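Side-chain contact in soluble lytic murein transglycosylase (Pseudomonas aeruginosa, PDB 5OHU), which probably cleaves the glycan strands of peptidoglycan, as a lytic transglycosylase of the Slt family: residues Q542-P547 / I551-A556. Residues are numbered along the deposited sequence; the frame is centred on the assembly and turned at random.
Sequences QQLIVP and IRLGAA
P547 and I551 lie one helical turn apart, where a 3-10 segment leads through V546 into helix 547-564. V546 takes the N-cap position and P547 is the first helical residue. Across the segments, the CA atoms of P547 and I551 are 6.1 Å apart, and those of L544 and L553 8.7 Å. The I551 N to P547 O hydrogen bond measures 2.9 Å with an N-H...O angle of 164°. It is the i to i+4 bond of the first helical turn. A proline has no N-H to give, which costs little at a helix start, where the first amides have no preceding turn to bond to.

The side chain of I551 lies beside the same carbonyl. Its CG1 sits beside the backbone N (chi1 -65°), which places I551 CG1 3.3 Å from P547 O. Further along the helix, L553 CB points toward the 3-10 turn. The leucine pair meets through one methyl from each, with L544 CD2 3.9 Å from L553 CD1. These two side chains cross at about a right angle, and they meet only through these methyl groups. A second link ties the turn to the helix: L544 O accepts a hydrogen bond from N550 ND2.

The contact is buried and lies in the lysozyme-like SLT domain. It joins the end of the loop after helix 524-534 to the start of helix 547-564. Helix 524-534 packs on both leucines, through A527 at L544 and S531 at L553. I551 meets T481 and L482 of helix 479-488.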
ATOM      1  N   GLN A 542      24.548   2.571 -12.208  1.00 50.19           N
ATOM      2  CA  GLN A 542      23.823   3.711 -12.765  1.00 57.65           C
ATOM      3  C   GLN A 542      23.221   3.389 -14.132  1.00 53.54           C
ATOM      4  O   GLN A 542      22.119   3.848 -14.453  1.00 45.30           O
ATOM      5  CB  GLN A 542      24.748   4.929 -12.850  1.00 66.56           C
ATOM      6  CG  GLN A 542      24.213   6.100 -13.690  1.00 73.13           C
ATOM      7  CD  GLN A 542      23.003   6.809 -13.083  1.00 80.63           C
ATOM      8  OE1 GLN A 542      22.464   6.399 -12.049  1.00 83.16           O
ATOM      9  NE2 GLN A 542      22.574   7.890 -13.732  1.00 81.30           N
ATOM     10  N   GLN A 543      23.917   2.587 -14.943  1.00 51.01           N
ATOM     11  CA  GLN A 543      23.410   2.242 -16.269  1.00 46.51           C
ATOM     12  C   GLN A 543      22.080   1.496 -16.232  1.00 39.85           C
ATOM     13  O   GLN A 543      21.439   1.372 -17.281  1.00 36.39           O
ATOM     14  CB  GLN A 543      24.434   1.399 -17.028  1.00 48.17           C
ATOM     15  CG  GLN A 543      25.367   2.201 -17.907  1.00 56.93           C
ATOM     16  CD  GLN A 543      26.259   1.319 -18.747  1.00 68.99           C
ATOM     17  OE1 GLN A 543      26.233   0.092 -18.620  1.00 70.59           O
ATOM     18  NE2 GLN A 543      27.055   1.938 -19.617  1.00 75.45           N
ATOM     19  N   LEU A 544      21.646   1.015 -15.063  1.00 35.51           N
ATOM     20  CA  LEU A 544      20.388   0.282 -14.943  1.00 32.88           C
ATOM     21  C   LEU A 544      19.149   1.113 -15.271  1.00 35.45           C
ATOM     22  O   LEU A 544      18.061   0.535 -15.384  1.00 30.47           O
ATOM     23  CB  LEU A 544      20.246  -0.279 -13.532  1.00 31.86           C
ATOM     24  CG  LEU A 544      21.144  -1.468 -13.207  1.00 30.23           C
ATOM     25  CD1 LEU A 544      20.975  -1.847 -11.742  1.00 30.40           C
ATOM     26  CD2 LEU A 544      20.780  -2.628 -14.120  1.00 31.71           C
ATOM     27  N   ILE A 545      19.257   2.441 -15.408  1.00 29.44           N
ATOM     28  CA  ILE A 545      18.093   3.192 -15.881  1.00 28.94           C
ATOM     29  C   ILE A 545      18.102   3.372 -17.389  1.00 28.87           C
ATOM     30  O   ILE A 545      17.161   3.963 -17.938  1.00 35.37           O
ATOM     31  CB  ILE A 545      17.948   4.588 -15.240  1.00 34.68           C
ATOM     32  CG1 ILE A 545      19.137   5.481 -15.579  1.00 32.09           C
ATOM     33  CG2 ILE A 545      17.733   4.502 -13.736  1.00 29.01           C
ATOM     34  CD1 ILE A 545      18.826   6.946 -15.372  1.00 43.61           C
ATOM     35  N   VAL A 546      19.138   2.906 -18.077  1.00 22.60           N
ATOM     36  CA  VAL A 546      19.089   2.824 -19.533  1.00 30.43           C
ATOM     37  C   VAL A 546      18.183   1.652 -19.892  1.00 36.38           C
ATOM     38  O   VAL A 546      18.497   0.507 -19.540  1.00 30.61           O
ATOM     39  CB  VAL A 546      20.486   2.653 -20.138  1.00 29.02           C
ATOM     40  CG1 VAL A 546      20.378   2.422 -21.650  1.00 27.77           C
ATOM     41  CG2 VAL A 546      21.338   3.876 -19.827  1.00 23.41           C
ATOM     42  N   PRO A 547      17.059   1.892 -20.582  1.00 36.82           N
ATOM     43  CA  PRO A 547      16.085   0.805 -20.808  1.00 30.78           C
ATOM     44  C   PRO A 547      16.691  -0.479 -21.354  1.00 31.99           C
ATOM     45  O   PRO A 547      16.431  -1.558 -20.812  1.00 33.59           O
ATOM     46  CB  PRO A 547      15.092   1.437 -21.795  1.00 37.31           C
ATOM     47  CG  PRO A 547      15.173   2.926 -21.506  1.00 31.39           C
ATOM     48  CD  PRO A 547      16.609   3.186 -21.133  1.00 28.15           C
ATOM     49  N   ILE A 551      16.512  -4.141 -19.593  1.00 19.42           N
ATOM     50  CA  ILE A 551      15.785  -5.258 -20.186  1.00 23.26           C
ATOM     51  C   ILE A 551      16.707  -6.449 -20.412  1.00 19.12           C
ATOM     52  O   ILE A 551      16.314  -7.602 -20.204  1.00 19.64           O
ATOM     53  CB  ILE A 551      15.118  -4.805 -21.492  1.00 26.09           C
ATOM     54  CG1 ILE A 551      14.059  -3.750 -21.181  1.00 27.94           C
ATOM     55  CG2 ILE A 551      14.525  -6.015 -22.238  1.00 23.26           C
ATOM     56  CD1 ILE A 551      13.481  -3.094 -22.441  1.00 31.21           C
ATOM     57  N   ARG A 552      17.945  -6.196 -20.838  1.00 19.69           N
ATOM     58  CA  ARG A 552      18.863  -7.297 -21.106  1.00 19.73           C
ATOM     59  C   ARG A 552      19.190  -8.061 -19.831  1.00 24.58           C
ATOM     60  O   ARG A 552      19.160  -9.298 -19.811  1.00 24.92           O
ATOM     61  CB  ARG A 552      20.138  -6.774 -21.758  1.00 31.07           C
ATOM     62  CG  ARG A 552      19.962  -6.395 -23.214  1.00 36.47           C
ATOM     63  CD  ARG A 552      21.155  -5.625 -23.714  1.00 39.91           C
ATOM     64  NE  ARG A 552      22.312  -6.485 -23.886  1.00 47.81           N
ATOM     65  CZ  ARG A 552      23.543  -6.034 -24.096  1.00 63.30           C
ATOM     66  NH1 ARG A 552      23.770  -4.725 -24.144  1.00 67.09           N
ATOM     67  NH2 ARG A 552      24.545  -6.893 -24.250  1.00 62.71           N
ATOM     68  N   LEU A 553      19.522  -7.339 -18.757  1.00 21.64           N
ATOM     69  CA  LEU A 553      19.771  -7.990 -17.474  1.00 18.48           C
ATOM     70  C   LEU A 553      18.493  -8.523 -16.855  1.00 17.78           C
ATOM     71  O   LEU A 553      18.503  -9.606 -16.263  1.00 25.57           O
ATOM     72  CB  LEU A 553      20.466  -7.030 -16.511  1.00 18.61           C
ATOM     73  CG  LEU A 553      21.821  -6.594 -17.073  1.00 24.20           C
ATOM     74  CD1 LEU A 553      22.472  -5.443 -16.277  1.00 24.99           C
ATOM     75  CD2 LEU A 553      22.735  -7.808 -17.090  1.00 19.33           C
ATOM     76  N   GLY A 554      17.387  -7.791 -16.976  1.00 19.51           N
ATOM     77  CA  GLY A 554      16.144  -8.275 -16.396  1.00 17.90           C
ATOM     78  C   GLY A 554      15.636  -9.539 -17.072  1.00 20.86           C
ATOM     79  O   GLY A 554      15.142 -10.455 -16.406  1.00 17.28           O
ATOM     80  N   ALA A 555      15.736  -9.604 -18.403  1.00 19.30           N
ATOM     81  CA  ALA A 555      15.317 -10.808 -19.120  1.00 18.66           C
ATOM     82  C   ALA A 555      16.172 -11.998 -18.726  1.00 19.84           C
ATOM     83  O   ALA A 555      15.652 -13.105 -18.539  1.00 18.95           O
ATOM     84  CB  ALA A 555      15.399 -10.590 -20.635  1.00 18.47           C
ATOM     85  N   ALA A 556      17.486 -11.792 -18.618  1.00 17.28           N
ATOM     86  CA  ALA A 556      18.376 -12.872 -18.213  1.00 19.89           C
ATOM     87  C   ALA A 556      18.032 -13.372 -16.813  1.00 19.89           C
ATOM     88  O   ALA A 556      17.843 -14.573 -16.601  1.00 22.38           O
ATOM     89  CB  ALA A 556      19.831 -12.402 -18.285  1.00 17.67           C
TER